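Local coordinates for protein sugar ABC transporter (Agrobacterium radiobacter, PDB 4RXT) that binds the pentose alpha-L-arabinopyranose between two domains and probably serves as the sugar-binding component of an ABC transporter, at residues Asp47-Gly50 / Gln51-Leu55; Arg150-Gly153 / Phe154-Val158; Ala199-Leu202 / Ile203-Gln206. All coordinates share one frame; numbering follows the deposited sequence.

Contact 1. Residues Asp47-Gly50 / Gln51-Leu55; sequences DVNG and QISIL
The first turn of helix 48-60, with Asp47 as its N-cap, is held by both the backbone and the side chain of the cap residue. Asp47 O accepts from Gln51 N at 3.2 Å, while the carboxylate folds back over the turn so that Gly50 N donates to Asp47 OD1 at 2.9 Å. That capping bond is bent, at 138°, and meets OD1 from above the carboxylate plane, 63° out of it. Regular i to i+4 helix bonds follow at once, and the one from Ser53 N to Asn49 O, at 2.8 Å, is nearly straight. The helix packs against the parallel sheet of one domain of the periplasmic binding fold, next to strands 9-11 and 66-68. On its flank Val48 CG1, set anti to the backbone N (chi1 179°), lies 4.1 Å from Ile52 CD1, the two branched chains crossing at a slant. Ile54, one turn on from Gly50, brings CG1 to 3.2 Å from Gly50 O. Gln51 is buried and extends away from this turn; its amide is held at both atoms, OE1 by Thr71 N and NE2 by Ser69 O, close to the sugar-binding Lys12.

Contact 2. Residues Arg150-Gly153 / Phe154-Val158; sequences RRTG and FLDQV. With ARA (alpha-L-arabinopyranose), chain B.
With chi1 at -65° and an extended chain from CG to NE, Arg150 reaches from helix 145-161 into the sugar pocket, whereas its neighbour Arg151, whose chi1 of 169° swings CG away from the backbone N, crosses Leu155 at a slant. The helix is the crossover of a beta-alpha-beta unit between strands 133-139 and 165-172, and Arg150 lies near its sugar-facing end. Its guanidinium grips the arabinopyranose through two separate nitrogens: NH1 donates to O1 of the sugar at 2.9 Å, and NH2 to O2, also at 2.9 Å. These bonds reach oxygens on the neighbouring ring carbons C1 and C2, and O1 lies at the guanidinium edge, near its plane. NE binding to Asn109 OD1 and NH1 also reaching Ser200 O fix the rotation of the group, while Phe226 adds a cation-pi contact. One turn on, the methyl CD1 of Leu155 sits over the centre of the Arg151 guanidinium, with 3.6 Å from CD1 to Arg151 CZ; the same guanidinium makes a salt bridge to Asp170 through NH2. The helix backbone is bonded i to i+4, as from Leu155 N to Arg151 O at 2.9 Å. On the exposed flank Thr152 and Asp156 point the same way, side by side, and Asp156 OD2 rests 3.3 Å from the methyl carbon CG2 of Thr152.

Contact 3. Residues Ala199-Leu202 / Ile203-Gln206; sequences ASNL and IMAQ. With ARA (alpha-L-arabinopyranose), chain B.
Asn201 O receives Ala205 N at 2.9 Å in a nearly straight bond (167°), and the side chain of the same residue grips the turn as well. Asn201 OD1 accepts from Met204 N at 3.0 Å, although the donor stands 31° out of the amide carbonyl plane. CB and CG of Met204 are close by, both 3.6 Å from Asn201 OD1. CG of Asn201 stands between the backbone N and the carbonyl carbon (chi1 83°), which turns the amide back over the start of the helix. This is the N-cap of helix 202-214, and the cap residue faces the sugar as well: CB of Asn201 lies 3.5 Å from O1 of the arabinopyranose. Gln206 N bonds to Leu202 O in the next step of the helix. Leading into the cap, strand 194-199 ends at Ala199, whose methyl carbon CB packs 3.9 Å from Met204 CB. On another side of the turn the Gln206 side chain crosses that of Leu202 at a slant, NE2 lying 3.7 Å from Leu202 CG; this nitrogen donates to Asp229 OD2. Asp227, another sugar-binding residue, accepts a weak hydrogen bond from Leu202 N.

The three contacts follow one another along the chain and divide between the two domains of a periplasmic binding fold. Contact 1 lies beside the parallel sheet that contains strand 9-11, and contacts 2 and 3 beside the mixed sheet that contains strands 133-139 and 194-199. The centre of contact 1 is about 29 Å from that of contact 2 and about 23 Å from that of contact 3, with no touch between them. Contacts 2 and 3 have centres about 16 Å apart and touch each other beside the sugar. Both also touch the arabinopyranose, so Arg150 of helix 145-161 and the N-cap of helix 202-214 both line the pocket.

Contact 1. Residues Asp47-Gly50 / Gln51-Leu55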
loop_
_atom_site.group_PDB
_atom_site.type_symbol
_atom_site.label_atom_id
_atom_site.label_comp_id
_atom_site.label_asym_id
_atom_site.label_seq_id
_atom_site.Cartn_x
_atom_site.Cartn_y
_atom_site.Cartn_z
ATOM N N ASP A 47 -8.671 2.641 -12.033
ATOM C CA ASP A 47 -10.062 2.956 -12.377
ATOM C C ASP A 47 -10.610 3.898 -11.307
ATOM O O ASP A 47 -11.376 3.532 -10.429
ATOM C CB ASP A 47 -10.898 1.685 -12.555
ATOM C CG ASP A 47 -12.239 1.953 -13.179
ATOM O OD1 ASP A 47 -12.554 3.128 -13.519
ATOM O OD2 ASP A 47 -13.010 0.972 -13.324
ATOM N N VAL A 48 -10.251 5.169 -11.461
ATOM C CA VAL A 48 -10.645 6.142 -10.468
ATOM C C VAL A 48 -12.130 6.464 -10.605
ATOM O O VAL A 48 -12.850 6.564 -9.621
ATOM C CB VAL A 48 -9.795 7.394 -10.632
ATOM C CG1 VAL A 48 -10.187 8.462 -9.623
ATOM C CG2 VAL A 48 -8.326 7.071 -10.475
ATOM N N ASN A 49 -12.577 6.613 -11.849
ATOM C CA ASN A 49 -13.995 6.859 -12.128
ATOM C C ASN A 49 -14.838 5.731 -11.538
ATOM O O ASN A 49 -15.908 5.965 -10.991
ATOM C CB ASN A 49 -14.243 6.942 -13.645
ATOM C CG ASN A 49 -15.642 7.399 -13.990
ATOM O OD1 ASN A 49 -16.167 8.344 -13.404
ATOM N ND2 ASN A 49 -16.230 6.770 -14.968
ATOM N N GLY A 50 -14.324 4.497 -11.668
ATOM C CA GLY A 50 -14.994 3.327 -11.181
ATOM C C GLY A 50 -15.226 3.442 -9.699
ATOM O O GLY A 50 -16.323 3.162 -9.203
ATOM N N GLN A 51 -14.196 3.845 -8.983
ATOM C CA GLN A 51 -14.348 4.022 -7.537
ATOM C C GLN A 51 -15.333 5.146 -7.187
ATOM O O GLN A 51 -16.131 5.023 -6.277
ATOM C CB GLN A 51 -12.995 4.259 -6.855
ATOM C CG GLN A 51 -13.136 4.107 -5.357
ATOM C CD GLN A 51 -11.885 4.410 -4.571
ATOM O OE1 GLN A 51 -11.347 5.501 -4.631
ATOM N NE2 GLN A 51 -11.413 3.433 -3.823
ATOM N N ILE A 52 -15.237 6.256 -7.914
ATOM C CA ILE A 52 -16.137 7.379 -7.657
ATOM C C ILE A 52 -17.612 6.951 -7.850
ATOM O O ILE A 52 -18.477 7.261 -7.033
ATOM C CB ILE A 52 -15.758 8.594 -8.518
ATOM C CG1 ILE A 52 -14.395 9.149 -8.093
ATOM C CG2 ILE A 52 -16.813 9.701 -8.369
ATOM C CD1 ILE A 52 -13.845 10.174 -9.072
ATOM N N SER A 53 -17.869 6.245 -8.943
ATOM C CA SER A 53 -19.205 5.716 -9.229
ATOM C C SER A 53 -19.717 4.808 -8.124
ATOM O O SER A 53 -20.855 4.924 -7.673
ATOM C CB SER A 53 -19.201 4.951 -10.564
ATOM O OG SER A 53 -18.996 5.834 -11.650
ATOM N N ILE A 54 -18.850 3.919 -7.673
ATOM C CA ILE A 54 -19.193 3.003 -6.576
ATOM C C ILE A 54 -19.510 3.770 -5.283
ATOM O O ILE A 54 -20.509 3.462 -4.615
ATOM C CB ILE A 54 -18.061 1.957 -6.367
ATOM C CG1 ILE A 54 -18.020 1.010 -7.560
ATOM C CG2 ILE A 54 -18.200 1.191 -5.034
ATOM C CD1 ILE A 54 -16.726 0.237 -7.654
ATOM N N LEU A 55 -18.678 4.759 -4.946
ATOM C CA LEU A 55 -18.956 5.611 -3.800
ATOM C C LEU A 55 -20.312 6.303 -3.919
ATOM O O LEU A 55 -21.116 6.259 -2.985
ATOM C CB LEU A 55 -17.856 6.618 -3.614
ATOM C CG LEU A 55 -18.084 7.618 -2.493
ATOM C CD1 LEU A 55 -18.177 6.902 -1.157
ATOM C CD2 LEU A 55 -16.923 8.576 -2.458
#

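Contact 2. Residues Arg150-Gly153 / Phe154-Val158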
loop_
_atom_site.group_PDB
_atom_site.type_symbol
_atom_site.label_atom_id
_atom_site.label_comp_id
_atom_site.label_asym_id
_atom_site.label_seq_id
_atom_site.Cartn_x
_atom_site.Cartn_y
_atom_site.Cartn_z
ATOM N N ARG A 150 5.240 7.565 0.003
ATOM C CA ARG A 150 6.382 6.616 0.038
ATOM C C ARG A 150 7.511 7.145 -0.832
ATOM O O ARG A 150 8.692 7.118 -0.456
ATOM C CB ARG A 150 5.958 5.227 -0.411
ATOM C CG ARG A 150 4.966 4.625 0.529
ATOM C CD ARG A 150 4.391 3.338 -0.008
ATOM N NE ARG A 150 3.220 2.987 0.784
ATOM C CZ ARG A 150 2.346 2.042 0.518
ATOM N NH1 ARG A 150 2.534 1.203 -0.506
ATOM N NH2 ARG A 150 1.323 1.922 1.330
ATOM N N ARG A 151 7.155 7.654 -1.998
ATOM C CA ARG A 151 8.150 8.209 -2.901
ATOM C C ARG A 151 8.905 9.378 -2.243
ATOM O O ARG A 151 10.123 9.426 -2.254
ATOM C CB ARG A 151 7.488 8.642 -4.206
ATOM C CG ARG A 151 8.359 9.471 -5.139
ATOM C CD ARG A 151 7.659 9.751 -6.457
ATOM N NE ARG A 151 8.488 10.554 -7.349
ATOM C CZ ARG A 151 8.710 11.854 -7.197
ATOM N NH1 ARG A 151 8.139 12.522 -6.211
ATOM N NH2 ARG A 151 9.505 12.467 -8.039
ATOM N N THR A 152 8.155 10.280 -1.643
ATOM C CA THR A 152 8.748 11.441 -0.950
ATOM C C THR A 152 9.660 10.979 0.194
ATOM O O THR A 152 10.793 11.432 0.348
ATOM C CB THR A 152 7.626 12.366 -0.449
ATOM O OG1 THR A 152 6.953 12.929 -1.584
ATOM C CG2 THR A 152 8.199 13.519 0.362
ATOM N N GLY A 153 9.157 10.067 1.015
ATOM C CA GLY A 153 9.904 9.650 2.172
ATOM C C GLY A 153 11.216 9.010 1.726
ATOM O O GLY A 153 12.291 9.265 2.297
ATOM N N PHE A 154 11.148 8.165 0.687
ATOM C CA PHE A 154 12.333 7.525 0.128
ATOM C C PHE A 154 13.340 8.525 -0.432
ATOM O O PHE A 154 14.539 8.478 -0.112
ATOM C CB PHE A 154 11.886 6.509 -0.950
ATOM C CG PHE A 154 13.035 5.850 -1.688
ATOM C CD1 PHE A 154 13.666 4.724 -1.173
ATOM C CD2 PHE A 154 13.454 6.334 -2.918
ATOM C CE1 PHE A 154 14.717 4.134 -1.848
ATOM C CE2 PHE A 154 14.489 5.720 -3.612
ATOM C CZ PHE A 154 15.129 4.633 -3.071
ATOM N N LEU A 155 12.857 9.393 -1.319
ATOM C CA LEU A 155 13.731 10.347 -1.989
ATOM C C LEU A 155 14.429 11.280 -0.969
ATOM O O LEU A 155 15.625 11.527 -1.083
ATOM C CB LEU A 155 12.979 11.156 -3.064
ATOM C CG LEU A 155 12.514 10.368 -4.302
ATOM C CD1 LEU A 155 11.691 11.243 -5.224
ATOM C CD2 LEU A 155 13.693 9.719 -5.029
ATOM N N ASP A 156 13.677 11.775 0.010
ATOM C CA ASP A 156 14.196 12.648 1.025
ATOM C C ASP A 156 15.292 11.973 1.854
ATOM O O ASP A 156 16.353 12.533 2.125
ATOM C CB ASP A 156 13.065 13.110 1.950
ATOM C CG ASP A 156 12.083 14.095 1.269
ATOM O OD1 ASP A 156 12.337 14.576 0.135
ATOM O OD2 ASP A 156 11.034 14.367 1.904
ATOM N N GLN A 157 15.050 10.731 2.244
ATOM C CA GLN A 157 16.017 10.006 3.084
ATOM C C GLN A 157 17.283 9.742 2.259
ATOM O O GLN A 157 18.416 9.884 2.713
ATOM C CB GLN A 157 15.365 8.688 3.569
ATOM C CG GLN A 157 16.195 7.952 4.610
ATOM C CD GLN A 157 16.153 8.566 5.996
ATOM O OE1 GLN A 157 15.827 9.733 6.173
ATOM N NE2 GLN A 157 16.492 7.782 6.993
ATOM N N VAL A 158 17.090 9.340 1.007
ATOM C CA VAL A 158 18.248 9.124 0.147
ATOM C C VAL A 158 19.105 10.370 0.033
ATOM O O VAL A 158 20.364 10.340 0.097
ATOM C CB VAL A 158 17.858 8.564 -1.228
ATOM C CG1 VAL A 158 19.052 8.566 -2.185
ATOM C CG2 VAL A 158 17.408 7.117 -1.052
HETATM C C1 ARA B . -0.533 -1.259 -1.015
HETATM C C2 ARA B . -0.844 0.235 -0.798
HETATM C C3 ARA B . -2.111 0.600 -1.553
HETATM C C4 ARA B . -2.036 0.167 -3.028
HETATM C C5 ARA B . -0.934 -0.779 -3.261
HETATM O O1 ARA B . 0.851 -1.090 -0.732
HETATM O O2 ARA B . -1.051 0.515 0.599
HETATM O O3 ARA B . -2.356 2.004 -1.366
HETATM O O4 ARA B . -1.639 1.227 -3.901
HETATM O O5 ARA B . -0.810 -1.830 -2.288
#

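Contact 3. Residues Ala199-Leu202 / Ile203-Gln206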
loop_
_atom_site.group_PDB
_atom_site.type_symbol
_atom_site.label_atom_id
_atom_site.label_comp_id
_atom_site.label_asym_id
_atom_site.label_seq_id
_atom_site.Cartn_x
_atom_site.Cartn_y
_atom_site.Cartn_z
ATOM N N ALA A 199 10.494 -0.652 -5.029
ATOM C CA ALA A 199 9.199 -1.049 -5.646
ATOM C C ALA A 199 8.122 -0.843 -4.589
ATOM O O ALA A 199 7.985 -1.612 -3.655
ATOM C CB ALA A 199 9.243 -2.512 -6.091
ATOM N N SER A 200 7.381 0.263 -4.713
ATOM C CA SER A 200 6.743 0.822 -3.519
ATOM C C SER A 200 5.338 0.310 -3.149
ATOM O O SER A 200 4.674 0.904 -2.305
ATOM C CB SER A 200 6.684 2.322 -3.611
ATOM O OG SER A 200 5.872 2.669 -4.709
ATOM N N ASN A 201 4.894 -0.771 -3.788
ATOM C CA ASN A 201 3.691 -1.464 -3.333
ATOM C C ASN A 201 3.758 -2.949 -3.738
ATOM O O ASN A 201 4.689 -3.363 -4.413
ATOM C CB ASN A 201 2.417 -0.743 -3.815
ATOM C CG ASN A 201 2.018 -1.106 -5.244
ATOM O OD1 ASN A 201 2.868 -1.426 -6.083
ATOM N ND2 ASN A 201 0.738 -1.074 -5.519
ATOM N N LEU A 202 2.722 -3.696 -3.385
ATOM C CA LEU A 202 2.734 -5.136 -3.666
ATOM C C LEU A 202 2.926 -5.421 -5.166
ATOM O O LEU A 202 3.661 -6.315 -5.559
ATOM C CB LEU A 202 1.431 -5.753 -3.206
ATOM C CG LEU A 202 1.240 -7.230 -3.547
ATOM C CD1 LEU A 202 2.327 -8.006 -2.842
ATOM C CD2 LEU A 202 -0.149 -7.658 -3.113
ATOM N N ILE A 203 2.189 -4.692 -5.988
ATOM C CA ILE A 203 2.116 -4.949 -7.414
ATOM C C ILE A 203 3.471 -4.725 -8.073
ATOM O O ILE A 203 3.939 -5.498 -8.879
ATOM C CB ILE A 203 1.009 -4.096 -8.103
ATOM C CG1 ILE A 203 -0.351 -4.259 -7.387
ATOM C CG2 ILE A 203 0.901 -4.431 -9.590
ATOM C CD1 ILE A 203 -0.786 -5.703 -7.212
ATOM N N MET A 204 4.125 -3.630 -7.697
ATOM C CA MET A 204 5.465 -3.412 -8.201
ATOM C C MET A 204 6.495 -4.388 -7.633
ATOM O O MET A 204 7.414 -4.831 -8.353
ATOM C CB MET A 204 5.911 -1.952 -7.994
ATOM C CG MET A 204 5.145 -0.906 -8.799
ATOM S SD MET A 204 5.255 -1.097 -10.632
ATOM C CE MET A 204 3.801 -2.113 -10.977
ATOM N N ALA A 205 6.349 -4.745 -6.370
ATOM C CA ALA A 205 7.214 -5.809 -5.821
ATOM C C ALA A 205 7.101 -7.144 -6.584
ATOM O O ALA A 205 8.095 -7.800 -6.844
ATOM C CB ALA A 205 6.905 -6.021 -4.357
ATOM N N GLN A 206 5.887 -7.507 -6.942
ATOM C CA GLN A 206 5.671 -8.734 -7.745
ATOM C C GLN A 206 6.417 -8.638 -9.056
ATOM O O GLN A 206 7.153 -9.534 -9.420
ATOM C CB GLN A 206 4.175 -8.926 -8.023
ATOM C CG GLN A 206 3.317 -9.244 -6.800
ATOM C CD GLN A 206 1.821 -9.063 -7.053
ATOM O OE1 GLN A 206 1.391 -8.347 -7.978
ATOM N NE2 GLN A 206 1.018 -9.738 -6.255
HETATM C C1 ARA B . -0.533 -1.259 -1.015
HETATM C C2 ARA B . -0.844 0.235 -0.798
HETATM C C3 ARA B . -2.111 0.600 -1.553
HETATM C C4 ARA B . -2.036 0.167 -3.028
HETATM C C5 ARA B . -0.934 -0.779 -3.261
HETATM O O1 ARA B . 0.851 -1.090 -0.732
HETATM O O2 ARA B . -1.051 0.515 0.599
HETATM O O3 ARA B . -2.356 2.004 -1.366
HETATM O O4 ARA B . -1.639 1.227 -3.901
HETATM O O5 ARA B . -0.810 -1.830 -2.288
#